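Local coordinates for protein restriction endonuclease S subunits (Thermoanaerobacter tengcongensis, PDB 3OKG) that probably acts as the DNA-specificity subunit of a type I restriction-modification methyltransferase, recognising the target sequence for the partner M polypeptide, at residues V216-G221 with W228-L233; C237-G242 with K353-V358. One frame throughout, in Å; residues are numbered along the deposited sequence.

Contact 1 of 2, residues V216-G221 with W228-L233; sequences VFPHPG and WRWVRL
Trp230 NE1 is hydrogen-bonded to Ala222 O, just past Gly221. Gly221 N also comes within 3.2 Å of Trp230 NE1, but both are donors and no bond joins them. The bond to Ala222 probably holds the five-membered ring of the indole against the loop backbone. Pro220 and Gly221 lie over one face of the ring. Pro220 CA makes a CH-pi contact 3.5 Å from the centroid of the six-membered ring of Trp230, 14° off the normal. Gly221 N lies over the same face, closer to the pyrrole side. Two carbonyls reach the far end of the indole. Pro218 O meets Trp230 CH2 at 3.1 Å, at the edge and in the ring plane. His219 O comes obliquely to within 3.1 Å of Trp230 CZ2. The Trp230 side chain leaves with CG anti to the carbonyl carbon (chi1 -80°), which aims the indole at the loop. Gly221 has positive phi, 96°, where a side chain would press on the carbonyl before it. Trp228 makes a lighter contact: its CZ3 edge points at Val216 O, 3.9 Å away and in the ring plane. The pieces belong to the link between a long helix, predicted to be coiled coil, and the second specificity domain. Helix 174-216 ends at Val216, and Phe217 turns away to stack edge-to-face with Trp326 and Tyr330 of helix 324-333. Strand 229-232 pairs antiparallel with strand 359-362, while Trp228 rests on Ile371 of helix 365-388, the other long helix.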
loop_
_atom_site.group_PDB
_atom_site.type_symbol
_atom_site.label_atom_id
_atom_site.label_comp_id
_atom_site.label_asym_id
_atom_site.label_seq_id
_atom_site.Cartn_x
_atom_site.Cartn_y
_atom_site.Cartn_z
ATOM N N VAL A 216 -22.003 15.348 17.973
ATOM C CA VAL A 216 -21.641 15.673 19.354
ATOM C C VAL A 216 -21.097 17.090 19.463
ATOM O O VAL A 216 -21.074 17.670 20.558
ATOM C CB VAL A 216 -20.624 14.676 19.973
ATOM C CG1 VAL A 216 -21.187 13.265 19.991
ATOM C CG2 VAL A 216 -19.314 14.728 19.225
ATOM N N PHE A 217 -20.619 17.621 18.341
ATOM C CA PHE A 217 -20.037 18.956 18.300
ATOM C C PHE A 217 -20.874 19.848 17.398
ATOM O O PHE A 217 -20.592 19.992 16.209
ATOM C CB PHE A 217 -18.595 18.899 17.798
ATOM C CG PHE A 217 -17.683 18.075 18.662
ATOM C CD1 PHE A 217 -17.709 18.207 20.040
ATOM C CD2 PHE A 217 -16.801 17.169 18.097
ATOM C CE1 PHE A 217 -16.871 17.450 20.838
ATOM C CE2 PHE A 217 -15.961 16.411 18.889
ATOM C CZ PHE A 217 -15.997 16.551 20.263
ATOM N N PRO A 218 -21.912 20.440 17.977
ATOM C CA PRO A 218 -22.869 21.254 17.215
ATOM C C PRO A 218 -22.321 22.696 17.274
ATOM O O PRO A 218 -21.375 22.963 17.998
ATOM C CB PRO A 218 -24.188 21.175 17.983
ATOM C CG PRO A 218 -23.981 20.286 19.146
ATOM C CD PRO A 218 -22.543 19.885 19.225
ATOM N N HIS A 219 -22.908 23.611 16.511
ATOM C CA HIS A 219 -22.449 25.000 16.508
ATOM C C HIS A 219 -22.810 25.637 17.842
ATOM O O HIS A 219 -23.810 25.263 18.458
ATOM C CB HIS A 219 -23.101 25.759 15.354
ATOM C CG HIS A 219 -22.702 27.196 15.273
ATOM N ND1 HIS A 219 -21.535 27.610 14.664
ATOM C CD2 HIS A 219 -23.318 28.321 15.713
ATOM C CE1 HIS A 219 -21.448 28.927 14.738
ATOM N NE2 HIS A 219 -22.518 29.383 15.368
ATOM N N PRO A 220 -21.956 26.552 18.345
ATOM C CA PRO A 220 -22.276 27.163 19.645
ATOM C C PRO A 220 -23.703 27.706 19.684
ATOM O O PRO A 220 -24.124 28.366 18.740
ATOM C CB PRO A 220 -21.265 28.315 19.742
ATOM C CG PRO A 220 -20.073 27.832 18.939
ATOM C CD PRO A 220 -20.656 27.002 17.811
ATOM N N GLY A 221 -24.418 27.450 20.768
ATOM C CA GLY A 221 -25.790 27.915 20.889
ATOM C C GLY A 221 -26.806 26.855 20.502
ATOM O O GLY A 221 -27.960 26.886 20.961
ATOM N N TRP A 228 -25.633 19.535 30.014
ATOM C CA TRP A 228 -24.440 19.942 29.293
ATOM C C TRP A 228 -24.474 21.452 29.364
ATOM O O TRP A 228 -25.544 22.037 29.519
ATOM C CB TRP A 228 -24.542 19.554 27.815
ATOM C CG TRP A 228 -24.396 18.084 27.464
ATOM C CD1 TRP A 228 -24.859 17.003 28.167
ATOM C CD2 TRP A 228 -23.778 17.555 26.272
ATOM N NE1 TRP A 228 -24.541 15.834 27.494
ATOM C CE2 TRP A 228 -23.901 16.150 26.322
ATOM C CE3 TRP A 228 -23.144 18.142 25.166
ATOM C CZ2 TRP A 228 -23.382 15.313 25.313
ATOM C CZ3 TRP A 228 -22.642 17.309 24.156
ATOM C CH2 TRP A 228 -22.771 15.915 24.242
ATOM N N ARG A 229 -23.324 22.095 29.229
ATOM C CA ARG A 229 -23.291 23.547 29.123
ATOM C C ARG A 229 -22.354 23.971 28.022
ATOM O O ARG A 229 -21.294 23.350 27.818
ATOM C CB ARG A 229 -22.808 24.183 30.433
ATOM C CG ARG A 229 -23.793 24.138 31.589
ATOM C CD ARG A 229 -23.147 24.640 32.881
ATOM N NE ARG A 229 -21.940 23.874 33.174
ATOM C CZ ARG A 229 -20.730 24.401 33.319
ATOM N NH1 ARG A 229 -20.563 25.716 33.225
ATOM N NH2 ARG A 229 -19.690 23.612 33.577
ATOM N N TRP A 230 -22.730 25.034 27.320
ATOM C CA TRP A 230 -21.791 25.739 26.471
ATOM C C TRP A 230 -20.823 26.577 27.315
ATOM O O TRP A 230 -21.248 27.496 28.005
ATOM C CB TRP A 230 -22.537 26.648 25.520
ATOM C CG TRP A 230 -23.102 25.934 24.351
ATOM C CD1 TRP A 230 -24.429 25.688 24.087
ATOM C CD2 TRP A 230 -22.360 25.346 23.281
ATOM N NE1 TRP A 230 -24.549 25.007 22.897
ATOM C CE2 TRP A 230 -23.295 24.771 22.389
ATOM C CE3 TRP A 230 -20.995 25.254 22.982
ATOM C CZ2 TRP A 230 -22.905 24.100 21.224
ATOM C CZ3 TRP A 230 -20.604 24.597 21.821
ATOM C CH2 TRP A 230 -21.562 24.026 20.955
ATOM N N VAL A 231 -19.529 26.268 27.265
ATOM C CA VAL A 231 -18.523 27.054 27.998
ATOM C C VAL A 231 -17.455 27.585 27.062
ATOM O O VAL A 231 -17.264 27.067 25.960
ATOM C CB VAL A 231 -17.849 26.237 29.115
ATOM C CG1 VAL A 231 -18.891 25.695 30.092
ATOM C CG2 VAL A 231 -17.033 25.081 28.518
ATOM N N ARG A 232 -16.734 28.607 27.511
ATOM C CA ARG A 232 -15.578 29.109 26.778
ATOM C C ARG A 232 -14.345 28.332 27.227
ATOM O O ARG A 232 -14.136 28.138 28.424
ATOM C CB ARG A 232 -15.385 30.604 27.031
ATOM C CG ARG A 232 -16.529 31.471 26.533
ATOM C CD ARG A 232 -16.440 32.881 27.095
ATOM N NE ARG A 232 -16.309 32.882 28.549
ATOM C CZ ARG A 232 -17.337 32.862 29.392
ATOM N NH1 ARG A 232 -17.124 32.865 30.701
ATOM N NH2 ARG A 232 -18.578 32.839 28.927
ATOM N N LEU A 233 -13.535 27.877 26.275
ATOM C CA LEU A 233 -12.401 27.016 26.614
ATOM C C LEU A 233 -11.632 27.607 27.802
ATOM O O LEU A 233 -11.186 26.873 28.695
ATOM C CB LEU A 233 -11.457 26.883 25.410
ATOM C CG LEU A 233 -10.336 25.856 25.544
ATOM C CD1 LEU A 233 -10.901 24.481 25.927
ATOM C CD2 LEU A 233 -9.535 25.789 24.248
#

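Contact 2 of 2, residues C237-G242 with K353-V358; sequences CDIIMG and KDLQNV
Ile239 CD1 packs against Leu355 CB at 3.5 Å, tighter than usual for two carbons. The contact is a helix lying against the edge strand of an antiparallel sheet, in the second DNA specificity domain. The axes of the segments, strand 237-241 and helix 353-357, run nearly antiparallel at 163° and approach to 9.2 Å. The same CD1 also touches Gln356 CG at 3.5 Å and nears the backbone at Gln356 N. Ile239 CG1 stands anti to the carbonyl carbon (chi1 -58°), with CD1 extended beyond it toward the helix. Its other branch, CG2, faces Leu355 CD2. An alanine in place of Ile239 is likely to open a gap beside Leu355 CB and take the packing partner from Gln356 CG. The Met241 chain bends at chi2 and chi3, which brings its terminal CE to Leu355, crossing it at a slant. Strand 313-318, next in the sheet, adds to this layer: Leu316 touches Ile239, and Ala314 touches Met241 and Leu355. Lys352, at the start of the helix, also meets Ile239 and Met241. On the other face of the strand, Asp238 OD1 forms a salt bridge with Arg319 NE. The contact is completed by Met241 CE, 3.7 Å from Leu355 CD2.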
loop_
_atom_site.group_PDB
_atom_site.type_symbol
_atom_site.label_atom_id
_atom_site.label_comp_id
_atom_site.label_asym_id
_atom_site.label_seq_id
_atom_site.Cartn_x
_atom_site.Cartn_y
_atom_site.Cartn_z
ATOM N N CYS A 237 -10.033 25.327 30.991
ATOM C CA CYS A 237 -8.723 24.980 30.449
ATOM C C CYS A 237 -7.711 26.096 30.724
ATOM O O CYS A 237 -7.996 27.279 30.490
ATOM C CB CYS A 237 -8.849 24.728 28.939
ATOM S SG CYS A 237 -7.486 23.791 28.209
ATOM N N ASP A 238 -6.540 25.728 31.248
ATOM C CA ASP A 238 -5.440 26.686 31.372
ATOM C C ASP A 238 -4.762 26.785 30.017
ATOM O O ASP A 238 -4.462 25.759 29.394
ATOM C CB ASP A 238 -4.417 26.225 32.408
ATOM C CG ASP A 238 -5.000 26.123 33.799
ATOM O OD1 ASP A 238 -5.917 26.899 34.112
ATOM O OD2 ASP A 238 -4.543 25.263 34.576
ATOM N N ILE A 239 -4.537 28.010 29.552
ATOM C CA ILE A 239 -3.909 28.226 28.257
ATOM C C ILE A 239 -2.582 28.956 28.443
ATOM O O ILE A 239 -2.519 29.997 29.090
ATOM C CB ILE A 239 -4.816 29.027 27.328
ATOM C CG1 ILE A 239 -6.161 28.300 27.152
ATOM C CG2 ILE A 239 -4.163 29.225 25.990
ATOM C CD1 ILE A 239 -7.073 28.968 26.162
ATOM N N ILE A 240 -1.537 28.404 27.849
ATOM C CA ILE A 240 -0.158 28.862 28.019
ATOM C C ILE A 240 0.425 29.120 26.625
ATOM O O ILE A 240 0.586 28.182 25.853
ATOM C CB ILE A 240 0.667 27.729 28.675
ATOM C CG1 ILE A 240 0.092 27.360 30.049
ATOM C CG2 ILE A 240 2.144 28.088 28.767
ATOM C CD1 ILE A 240 -0.852 26.147 30.034
ATOM N N MET A 241 0.712 30.373 26.273
ATOM C CA MET A 241 1.317 30.646 24.966
ATOM C C MET A 241 2.833 30.430 25.069
ATOM O O MET A 241 3.474 30.968 25.963
ATOM C CB MET A 241 1.049 32.078 24.505
ATOM C CG MET A 241 -0.410 32.479 24.358
ATOM S SD MET A 241 -1.305 31.509 23.135
ATOM C CE MET A 241 -1.853 30.182 24.181
ATOM N N GLY A 242 3.408 29.649 24.163
ATOM C CA GLY A 242 4.832 29.358 24.251
ATOM C C GLY A 242 5.698 30.579 23.955
ATOM O O GLY A 242 5.252 31.528 23.294
ATOM N N LYS A 353 -6.282 35.038 23.705
ATOM C CA LYS A 353 -7.688 35.394 23.779
ATOM C C LYS A 353 -8.534 34.573 22.804
ATOM O O LYS A 353 -9.595 34.083 23.174
ATOM C CB LYS A 353 -7.882 36.897 23.576
ATOM C CG LYS A 353 -8.240 37.631 24.858
ATOM C CD LYS A 353 -9.706 37.374 25.221
ATOM C CE LYS A 353 -10.286 38.459 26.123
ATOM N NZ LYS A 353 -11.780 38.547 25.987
ATOM N N ASP A 354 -8.048 34.406 21.577
ATOM C CA ASP A 354 -8.704 33.541 20.599
ATOM C C ASP A 354 -9.029 32.181 21.208
ATOM O O ASP A 354 -10.187 31.763 21.232
ATOM C CB ASP A 354 -7.814 33.350 19.370
ATOM C CG ASP A 354 -7.698 34.610 18.535
ATOM O OD1 ASP A 354 -8.486 35.555 18.778
ATOM O OD2 ASP A 354 -6.824 34.655 17.639
ATOM N N LEU A 355 -7.999 31.511 21.715
ATOM C CA LEU A 355 -8.150 30.179 22.282
ATOM C C LEU A 355 -9.113 30.186 23.443
ATOM O O LEU A 355 -9.958 29.310 23.555
ATOM C CB LEU A 355 -6.807 29.649 22.764
ATOM C CG LEU A 355 -6.086 28.583 21.938
ATOM C CD1 LEU A 355 -6.568 28.557 20.503
ATOM C CD2 LEU A 355 -4.579 28.781 22.027
ATOM N N GLN A 356 -8.977 31.172 24.319
ATOM C CA GLN A 356 -9.832 31.240 25.493
ATOM C C GLN A 356 -11.301 31.438 25.103
ATOM O O GLN A 356 -12.202 31.040 25.844
ATOM C CB GLN A 356 -9.396 32.388 26.408
ATOM C CG GLN A 356 -8.058 32.181 27.124
ATOM C CD GLN A 356 -7.686 33.379 27.986
ATOM O OE1 GLN A 356 -8.046 34.513 27.670
ATOM N NE2 GLN A 356 -6.975 33.131 29.081
ATOM N N ASN A 357 -11.532 32.059 23.948
ATOM C CA ASN A 357 -12.883 32.446 23.536
ATOM C C ASN A 357 -13.634 31.385 22.735
ATOM O O ASN A 357 -14.819 31.555 22.442
ATOM C CB ASN A 357 -12.825 33.716 22.694
ATOM C CG ASN A 357 -12.714 34.964 23.529
ATOM O OD1 ASN A 357 -12.981 34.942 24.730
ATOM N ND2 ASN A 357 -12.329 36.070 22.894
ATOM N N VAL A 358 -12.933 30.325 22.351
ATOM C CA VAL A 358 -13.539 29.191 21.642
ATOM C C VAL A 358 -14.639 28.579 22.490
ATOM O O VAL A 358 -14.374 28.149 23.610
ATOM C CB VAL A 358 -12.465 28.107 21.377
ATOM C CG1 VAL A 358 -13.095 26.846 20.806
ATOM C CG2 VAL A 358 -11.383 28.659 20.445
#

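Helix 174-216 runs out from the first specificity domain, and contact 1 follows directly at its end. It closes the short loop of residues 222-227. The chain then passes through strand 229-232 and the short helix 233-236 into contact 2. The two contacts are in series, with neither nested in nor crossing the other. Contact 2 closes a far longer loop, 110 residues holding much of the second domain. Their centres are 16 Å apart, yet they touch: Leu233 N probably donates to Val358 O at 2.8 Å. Contact 1 joins the end of helix 174-216 to strand 229-232; contact 2 joins strand 237-241 to helix 352-357 within the second domain.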